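Local structure of putative transcription protein (Pseudomonas aeruginosa PAO1, 4GCV) at residues B[12-17]-B[21-26]; B[30-35]-B[40-45]. The protein probably binds DNA as a transcriptional regulator of the HxlR family, and has been proposed to sense oxidative stress. The protein carries 2 engineered substitutions. One frame throughout, in Å; residues are numbered along the deposited sequence.

Interaction 1 of 2, residues B[12-17]-B[21-26]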
ATOM      1  N   PRO B  12     -12.952  -3.915 -12.953  1.00 40.40           N
ATOM      2  CA  PRO B  12     -11.494  -3.954 -13.018  1.00 39.16           C
ATOM      3  C   PRO B  12     -10.687  -3.598 -11.761  1.00 36.93           C
ATOM      4  O   PRO B  12      -9.720  -4.292 -11.482  1.00 37.10           O
ATOM      5  CB  PRO B  12     -11.179  -3.000 -14.177  1.00 41.33           C
ATOM      6  CG  PRO B  12     -12.443  -3.195 -15.135  1.00 41.75           C
ATOM      7  CD  PRO B  12     -13.556  -3.245 -14.136  1.00 41.53           C
ATOM      8  N   ILE B  13     -11.030  -2.555 -11.010  1.00 35.65           N
ATOM      9  CA  ILE B  13     -10.220  -2.217  -9.832  1.00 33.22           C
ATOM     10  C   ILE B  13     -10.343  -3.277  -8.709  1.00 33.11           C
ATOM     11  O   ILE B  13      -9.367  -3.540  -8.025  1.00 31.67           O
ATOM     12  CB  ILE B  13     -10.536  -0.830  -9.267  1.00 33.00           C
ATOM     13  CG1 ILE B  13      -9.312  -0.257  -8.551  1.00 30.65           C
ATOM     14  CG2 ILE B  13     -11.723  -0.885  -8.349  1.00 30.34           C
ATOM     15  CD1 ILE B  13      -9.555   1.003  -7.745  1.00 29.04           C
ATOM     16  N   ALA B  14     -11.517  -3.878  -8.526  1.00 33.11           N
ATOM     17  CA  ALA B  14     -11.669  -4.924  -7.508  1.00 34.47           C
ATOM     18  C   ALA B  14     -10.791  -6.135  -7.857  1.00 35.69           C
ATOM     19  O   ALA B  14     -10.083  -6.704  -7.009  1.00 34.80           O
ATOM     20  CB  ALA B  14     -13.175  -5.345  -7.365  1.00 35.70           C
ATOM     21  N   ARG B  15     -10.812  -6.497  -9.131  1.00 37.66           N
ATOM     22  CA  ARG B  15     -10.002  -7.595  -9.617  1.00 40.04           C
ATOM     23  C   ARG B  15      -8.493  -7.375  -9.414  1.00 38.61           C
ATOM     24  O   ARG B  15      -7.813  -8.265  -8.901  1.00 38.97           O
ATOM     25  CB  ARG B  15     -10.350  -7.921 -11.089  1.00 43.02           C
ATOM     26  CG  ARG B  15     -11.504  -8.978 -11.265  1.00 48.82           C
ATOM     27  CD  ARG B  15     -11.682  -9.361 -12.744  1.00 60.43           C
ATOM     28  NE  ARG B  15     -12.054 -10.771 -12.962  1.00 69.81           N
ATOM     29  CZ  ARG B  15     -13.235 -11.177 -13.447  1.00 75.55           C
ATOM     30  NH1 ARG B  15     -14.181 -10.289 -13.768  1.00 78.17           N
ATOM     31  NH2 ARG B  15     -13.485 -12.474 -13.623  1.00 78.05           N
ATOM     32  N   SER B  16      -7.972  -6.203  -9.783  1.00 37.42           N
ATOM     33  CA  SER B  16      -6.562  -5.880  -9.541  1.00 36.62           C
ATOM     34  C   SER B  16      -6.212  -5.910  -8.058  1.00 34.90           C
ATOM     35  O   SER B  16      -5.156  -6.401  -7.691  1.00 34.75           O
ATOM     36  CB  SER B  16      -6.212  -4.486 -10.045  1.00 35.90           C
ATOM     37  OG  SER B  16      -6.233  -4.432 -11.444  1.00 40.98           O
ATOM     38  N   LEU B  17      -7.094  -5.363  -7.231  1.00 33.63           N
ATOM     39  CA  LEU B  17      -6.837  -5.237  -5.828  1.00 33.85           C
ATOM     40  C   LEU B  17      -6.968  -6.593  -5.154  1.00 35.03           C
ATOM     41  O   LEU B  17      -6.228  -6.882  -4.224  1.00 35.67           O
ATOM     42  CB  LEU B  17      -7.722  -4.161  -5.172  1.00 31.53           C
ATOM     43  CG  LEU B  17      -7.412  -2.680  -5.546  1.00 33.38           C
ATOM     44  CD1 LEU B  17      -8.453  -1.693  -4.922  1.00 31.25           C
ATOM     45  CD2 LEU B  17      -5.986  -2.248  -5.174  1.00 30.59           C
ATOM     46  N   GLY B  21      -4.141  -8.838  -3.174  1.00 41.18           N
ATOM     47  CA  GLY B  21      -4.457  -9.217  -1.769  1.00 39.41           C
ATOM     48  C   GLY B  21      -4.907  -8.111  -0.814  1.00 38.53           C
ATOM     49  O   GLY B  21      -4.903  -8.334   0.403  1.00 38.78           O
ATOM     50  N   GLU B  22      -5.356  -6.954  -1.334  1.00 36.04           N
ATOM     51  CA  GLU B  22      -5.802  -5.820  -0.491  1.00 35.35           C
ATOM     52  C   GLU B  22      -7.258  -5.356  -0.557  1.00 33.68           C
ATOM     53  O   GLU B  22      -7.623  -4.421   0.142  1.00 34.07           O
ATOM     54  CB  GLU B  22      -4.997  -4.556  -0.836  1.00 35.30           C
ATOM     55  CG  GLU B  22      -3.534  -4.700  -0.603  1.00 40.74           C
ATOM     56  CD  GLU B  22      -3.180  -4.826   0.872  1.00 41.08           C
ATOM     57  OE1 GLU B  22      -3.880  -4.282   1.778  1.00 40.95           O
ATOM     58  OE2 GLU B  22      -2.170  -5.483   1.082  1.00 48.03           O
ATOM     59  N   TRP B  23      -8.074  -5.941  -1.409  1.00 32.99           N
ATOM     60  CA  TRP B  23      -9.426  -5.438  -1.631  1.00 32.09           C
ATOM     61  C   TRP B  23     -10.297  -5.393  -0.370  1.00 30.83           C
ATOM     62  O   TRP B  23     -10.742  -4.334   0.007  1.00 29.02           O
ATOM     63  CB  TRP B  23     -10.086  -6.225  -2.783  1.00 32.48           C
ATOM     64  CG  TRP B  23     -11.550  -5.891  -3.011  1.00 33.31           C
ATOM     65  CD1 TRP B  23     -12.618  -6.716  -2.794  1.00 33.82           C
ATOM     66  CD2 TRP B  23     -12.093  -4.665  -3.541  1.00 32.91           C
ATOM     67  NE1 TRP B  23     -13.790  -6.084  -3.159  1.00 35.45           N
ATOM     68  CE2 TRP B  23     -13.498  -4.818  -3.592  1.00 33.33           C
ATOM     69  CE3 TRP B  23     -11.533  -3.440  -3.934  1.00 32.07           C
ATOM     70  CZ2 TRP B  23     -14.353  -3.794  -4.037  1.00 33.41           C
ATOM     71  CZ3 TRP B  23     -12.379  -2.433  -4.392  1.00 33.11           C
ATOM     72  CH2 TRP B  23     -13.771  -2.613  -4.428  1.00 32.74           C
ATOM     73  N   TRP B  24     -10.537  -6.550   0.250  1.00 32.33           N
ATOM     74  CA  TRP B  24     -11.241  -6.625   1.516  1.00 34.42           C
ATOM     75  C   TRP B  24     -10.590  -5.832   2.646  1.00 33.06           C
ATOM     76  O   TRP B  24     -11.280  -5.126   3.347  1.00 34.16           O
ATOM     77  CB  TRP B  24     -11.428  -8.084   1.919  1.00 36.76           C
ATOM     78  CG  TRP B  24     -12.355  -8.742   1.007  1.00 40.56           C
ATOM     79  CD1 TRP B  24     -12.053  -9.720   0.089  1.00 45.53           C
ATOM     80  CD2 TRP B  24     -13.729  -8.435   0.831  1.00 45.05           C
ATOM     81  NE1 TRP B  24     -13.165 -10.053  -0.625  1.00 47.88           N
ATOM     82  CE2 TRP B  24     -14.216  -9.289  -0.190  1.00 49.85           C
ATOM     83  CE3 TRP B  24     -14.609  -7.530   1.434  1.00 47.28           C
ATOM     84  CZ2 TRP B  24     -15.553  -9.277  -0.603  1.00 51.77           C
ATOM     85  CZ3 TRP B  24     -15.928  -7.500   1.009  1.00 50.35           C
ATOM     86  CH2 TRP B  24     -16.391  -8.382   0.010  1.00 51.55           C
ATOM     87  N   SER B  25      -9.269  -5.876   2.788  1.00 32.89           N
ATOM     88  CA  SER B  25      -8.608  -5.006   3.787  1.00 33.87           C
ATOM     89  C   SER B  25      -8.962  -3.550   3.538  1.00 33.64           C
ATOM     90  O   SER B  25      -9.215  -2.799   4.469  1.00 34.89           O
ATOM     91  CB  SER B  25      -7.094  -5.133   3.726  1.00 33.09           C
ATOM     92  OG  SER B  25      -6.701  -6.448   3.988  1.00 35.68           O
ATOM     93  N   ILE B  26      -9.001  -3.142   2.275  1.00 33.24           N
ATOM     94  CA  ILE B  26      -9.305  -1.735   2.006  1.00 32.25           C
ATOM     95  C   ILE B  26     -10.709  -1.399   2.388  1.00 31.64           C
ATOM     96  O   ILE B  26     -10.960  -0.358   2.952  1.00 32.37           O
ATOM     97  CB  ILE B  26      -9.020  -1.390   0.556  1.00 33.09           C
ATOM     98  CG1 ILE B  26      -7.503  -1.350   0.348  1.00 32.58           C
ATOM     99  CG2 ILE B  26      -9.692  -0.077   0.134  1.00 33.37           C
ATOM    100  CD1 ILE B  26      -7.148  -1.535  -1.156  1.00 37.45           C
TER
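The indole of Trp-23 carries Ala-14 on one face and Leu-17 at its edge. The contact is a tight helix-to-helix turn with a Schellman end, joining the N-terminal helix 12-19 to helix 23-33, probably the first helix of the winged-helix domain. The Ala-14 methyl sits over the six-membered ring, with CB 3.8 Å from the centroid of the Trp-23 six-membered ring and 10° off the ring normal. This is a CH-pi contact made almost straight down onto the ring. At the edge, in the ring plane, Leu-17 CD1 lies 3.7 Å from Trp-23 CE3. Ile-13 reaches the same end of the indole obliquely through its CG2 methyl. The pyrrole side of Trp-23 in turn serves a second ring, with CD1 standing over the rim of one Trp-24 face.

Gly-21, the first residue to leave helical geometry, has the positive phi of the Schellman motif. Trp-23 CG stands anti to the backbone N (chi1 174°), which turns the indole back against the first helix. The Leu-17 and Trp-23 side chains cross at about a right angle. Leu-17 CD1 also meets Ile-26 CD1 at 4.0 Å, again with the side chains crossed.

Helix 84-101 packs against this cluster: Leu-17 touches Trp-99 and Ile-26 touches Phe-96. Met-152 of the second subunit packs on Trp-23, and Lys-85 NZ of that subunit forms a hydrogen bond with Ser-16 OG, so the corner belongs to the dimer interface. OE1 and OE2 of Glu-22 are hydrogen-bonded to separate glycerols, probably from the crystallisation liquor.

The backbone link centres on Leu-17 O. Glu-22 N donates to Leu-17 O at 3.0 Å, and its N-H points fairly directly at the oxygen. Trp-23 N adds a weak, bent bond to Leu-17 O at 3.5 Å.

Interaction 2 of 2, residues B[30-35]-B[40-45]; sequences RDALQG and DEFSRS
Apolar contacts centre on the Phe-42 ring, which meets Asp-31 and Ala-32. The Ala-32 methyl lies at the ring edge, in its plane, with Ala-32 CB 4.0 Å from Phe-42 CZ. The backbone also comes to this edge: Ala-32 N is 3.8 Å from Phe-42 CE1. Asp-31 offers its methylene, with CB 3.9 Å from Phe-42 CE1, approaching the ring obliquely. The Phe-42 CB bond does not itself aim at helix 23-33. With CG anti to the carbonyl carbon (chi1 -67°), the ring swings over to the last turn of that helix.

Helix 39-46 is probably the first helix of the helix-turn-helix in a winged-helix domain, with helix 50-62 as the second. This packing sets it against helix 23-33. Strands 66-73 and 76-82 probably make the wing. Leu-53 of helix 50-62 and Leu-36 also touch Phe-42, while Pro-82 touches Ala-32.

Polar contact across the pair is slight. Ser-45 OG gives a weak hydrogen bond to Asp-31 OD2 at 3.4 Å, and the position of that oxygen is doubtful. Asp-31 OD1 makes a long salt bridge to Arg-30 NH1, 3.8 Å away. Arg-30 NE also donates to Val-142 O of the second subunit.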
ATOM      1  N   ARG B  30     -11.484   1.032   5.575  1.00 31.13           N
ATOM      2  CA  ARG B  30     -12.302   2.193   5.292  1.00 31.38           C
ATOM      3  C   ARG B  30     -13.516   2.315   6.216  1.00 31.80           C
ATOM      4  O   ARG B  30     -13.761   3.375   6.803  1.00 32.67           O
ATOM      5  CB  ARG B  30     -12.767   2.143   3.835  1.00 31.43           C
ATOM      6  CG  ARG B  30     -13.436   3.375   3.382  1.00 33.25           C
ATOM      7  CD  ARG B  30     -13.957   3.241   1.923  1.00 36.57           C
ATOM      8  NE  ARG B  30     -14.816   4.379   1.630  1.00 37.36           N
ATOM      9  CZ  ARG B  30     -16.087   4.462   2.009  1.00 40.01           C
ATOM     10  NH1 ARG B  30     -16.644   3.451   2.677  1.00 38.59           N
ATOM     11  NH2 ARG B  30     -16.807   5.555   1.734  1.00 38.82           N
ATOM     12  N   ASP B  31     -14.278   1.237   6.345  1.00 30.23           N
ATOM     13  CA  ASP B  31     -15.455   1.263   7.216  1.00 31.14           C
ATOM     14  C   ASP B  31     -15.071   1.430   8.672  1.00 31.32           C
ATOM     15  O   ASP B  31     -15.801   2.085   9.418  1.00 34.24           O
ATOM     16  CB  ASP B  31     -16.232  -0.058   7.110  1.00 31.17           C
ATOM     17  CG  ASP B  31     -17.104  -0.153   5.889  1.00 36.06           C
ATOM     18  OD1 ASP B  31     -17.551   0.902   5.371  1.00 34.02           O
ATOM     19  OD2 ASP B  31     -17.373  -1.316   5.456  1.00 41.42           O
ATOM     20  N   ALA B  32     -13.997   0.771   9.114  1.00 29.37           N
ATOM     21  CA  ALA B  32     -13.527   0.976  10.498  1.00 30.65           C
ATOM     22  C   ALA B  32     -13.131   2.444  10.726  1.00 31.33           C
ATOM     23  O   ALA B  32     -13.455   3.029  11.718  1.00 31.19           O
ATOM     24  CB  ALA B  32     -12.383   0.043  10.814  1.00 28.67           C
ATOM     25  N   LEU B  33     -12.430   3.035   9.776  1.00 32.90           N
ATOM     26  CA  LEU B  33     -12.028   4.438   9.928  1.00 35.13           C
ATOM     27  C   LEU B  33     -13.240   5.353   9.920  1.00 37.89           C
ATOM     28  O   LEU B  33     -13.201   6.384  10.552  1.00 39.38           O
ATOM     29  CB  LEU B  33     -11.058   4.848   8.825  1.00 33.64           C
ATOM     30  CG  LEU B  33      -9.762   4.081   9.092  1.00 32.68           C
ATOM     31  CD1 LEU B  33      -8.962   4.005   7.825  1.00 31.49           C
ATOM     32  CD2 LEU B  33      -8.960   4.742  10.243  1.00 31.76           C
ATOM     33  N   GLN B  34     -14.333   4.957   9.249  1.00 39.02           N
ATOM     34  CA  GLN B  34     -15.565   5.755   9.265  1.00 40.93           C
ATOM     35  C   GLN B  34     -16.461   5.512  10.496  1.00 41.45           C
ATOM     36  O   GLN B  34     -17.586   6.029  10.558  1.00 42.53           O
ATOM     37  CB  GLN B  34     -16.389   5.467   8.018  1.00 41.48           C
ATOM     38  CG  GLN B  34     -15.852   6.067   6.719  1.00 46.92           C
ATOM     39  CD  GLN B  34     -16.748   5.707   5.499  1.00 56.55           C
ATOM     40  OE1 GLN B  34     -17.673   4.865   5.593  1.00 57.87           O
ATOM     41  NE2 GLN B  34     -16.473   6.345   4.357  1.00 59.52           N
ATOM     42  N   GLY B  35     -16.017   4.699  11.444  1.00 40.33           N
ATOM     43  CA  GLY B  35     -16.815   4.475  12.649  1.00 41.56           C
ATOM     44  C   GLY B  35     -17.515   3.126  12.844  1.00 41.60           C
ATOM     45  O   GLY B  35     -18.044   2.860  13.918  1.00 43.27           O
ATOM     46  N   ASP B  40     -21.380  -7.501  12.988  1.00 46.61           N
ATOM     47  CA  ASP B  40     -22.550  -7.448  12.117  1.00 47.36           C
ATOM     48  C   ASP B  40     -22.654  -6.202  11.235  1.00 46.03           C
ATOM     49  O   ASP B  40     -23.126  -6.301  10.095  1.00 45.69           O
ATOM     50  CB  ASP B  40     -23.852  -7.718  12.870  1.00 50.48           C
ATOM     51  CG  ASP B  40     -24.114  -9.219  13.054  1.00 53.37           C
ATOM     52  OD1 ASP B  40     -23.358 -10.050  12.489  1.00 53.75           O
ATOM     53  OD2 ASP B  40     -25.056  -9.572  13.789  1.00 57.39           O
ATOM     54  N   GLU B  41     -22.209  -5.050  11.753  1.00 44.83           N
ATOM     55  CA  GLU B  41     -22.063  -3.835  10.943  1.00 42.97           C
ATOM     56  C   GLU B  41     -21.183  -4.158   9.770  1.00 40.56           C
ATOM     57  O   GLU B  41     -21.561  -3.933   8.645  1.00 40.61           O
ATOM     58  CB  GLU B  41     -21.446  -2.675  11.742  1.00 43.08           C
ATOM     59  CG  GLU B  41     -22.379  -2.072  12.781  1.00 47.58           C
ATOM     60  CD  GLU B  41     -21.738  -0.953  13.609  1.00 51.61           C
ATOM     61  OE1 GLU B  41     -20.600  -1.103  14.152  1.00 47.65           O
ATOM     62  OE2 GLU B  41     -22.419   0.093  13.720  1.00 55.35           O
ATOM     63  N   PHE B  42     -20.005  -4.709  10.006  1.00 39.18           N
ATOM     64  CA  PHE B  42     -19.170  -5.017   8.858  1.00 37.69           C
ATOM     65  C   PHE B  42     -19.861  -5.988   7.886  1.00 38.32           C
ATOM     66  O   PHE B  42     -19.785  -5.816   6.686  1.00 36.63           O
ATOM     67  CB  PHE B  42     -17.807  -5.541   9.276  1.00 36.32           C
ATOM     68  CG  PHE B  42     -16.943  -4.522   9.969  1.00 35.84           C
ATOM     69  CD1 PHE B  42     -16.263  -3.550   9.237  1.00 34.37           C
ATOM     70  CD2 PHE B  42     -16.747  -4.567  11.356  1.00 36.22           C
ATOM     71  CE1 PHE B  42     -15.428  -2.611   9.902  1.00 37.29           C
ATOM     72  CE2 PHE B  42     -15.905  -3.639  12.007  1.00 34.09           C
ATOM     73  CZ  PHE B  42     -15.264  -2.664  11.291  1.00 32.78           C
ATOM     74  N   SER B  43     -20.554  -6.985   8.416  1.00 39.75           N
ATOM     75  CA  SER B  43     -21.077  -8.034   7.584  1.00 41.61           C
ATOM     76  C   SER B  43     -22.119  -7.469   6.663  1.00 42.07           C
ATOM     77  O   SER B  43     -22.059  -7.742   5.488  1.00 40.98           O
ATOM     78  CB  SER B  43     -21.659  -9.204   8.406  1.00 43.48           C
ATOM     79  OG  SER B  43     -21.693 -10.408   7.614  1.00 47.18           O
ATOM     80  N   ARG B  44     -23.051  -6.675   7.208  1.00 43.90           N
ATOM     81  CA  ARG B  44     -24.199  -6.195   6.472  1.00 46.24           C
ATOM     82  C   ARG B  44     -23.735  -5.159   5.467  1.00 45.00           C
ATOM     83  O   ARG B  44     -24.150  -5.161   4.308  1.00 46.11           O
ATOM     84  CB  ARG B  44     -25.263  -5.540   7.371  1.00 48.18           C
ATOM     85  CG  ARG B  44     -25.660  -6.252   8.634  1.00 52.89           C
ATOM     86  CD  ARG B  44     -26.728  -7.254   8.420  1.00 60.13           C
ATOM     87  NE  ARG B  44     -27.384  -7.678   9.663  1.00 67.16           N
ATOM     88  CZ  ARG B  44     -27.111  -8.801  10.329  1.00 70.74           C
ATOM     89  NH1 ARG B  44     -26.153  -9.628   9.894  1.00 70.58           N
ATOM     90  NH2 ARG B  44     -27.791  -9.096  11.440  1.00 72.05           N
ATOM     91  N   SER B  45     -22.877  -4.269   5.912  1.00 43.65           N
ATOM     92  CA  SER B  45     -22.459  -3.172   5.064  1.00 43.27           C
ATOM     93  C   SER B  45     -21.609  -3.629   3.881  1.00 41.63           C
ATOM     94  O   SER B  45     -21.833  -3.192   2.743  1.00 41.72           O
ATOM     95  CB  SER B  45     -21.748  -2.103   5.881  1.00 41.77           C
ATOM     96  OG  SER B  45     -20.732  -1.563   5.059  1.00 46.18           O
TER

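How the interactions relate
Interaction 1 closes before interaction 2 opens, and their centres lie about 17 Å apart. They share helix 23-33. Its first turn packs against helix 12-19 in interaction 1, and its last turn packs against helix 39-46 in interaction 2. The two sets of segments do not otherwise touch, so this one helix connects them. Helices 50-62 and 84-101 touch residues of both sets of segments; strand 76-82 adjoins interaction 2. Both contacts also reach the second subunit, which places them at the dimer interface. Helix 23-33 links the N-terminal helix to the probable DNA-binding helix-turn-helix, helices 39-46 and 50-62.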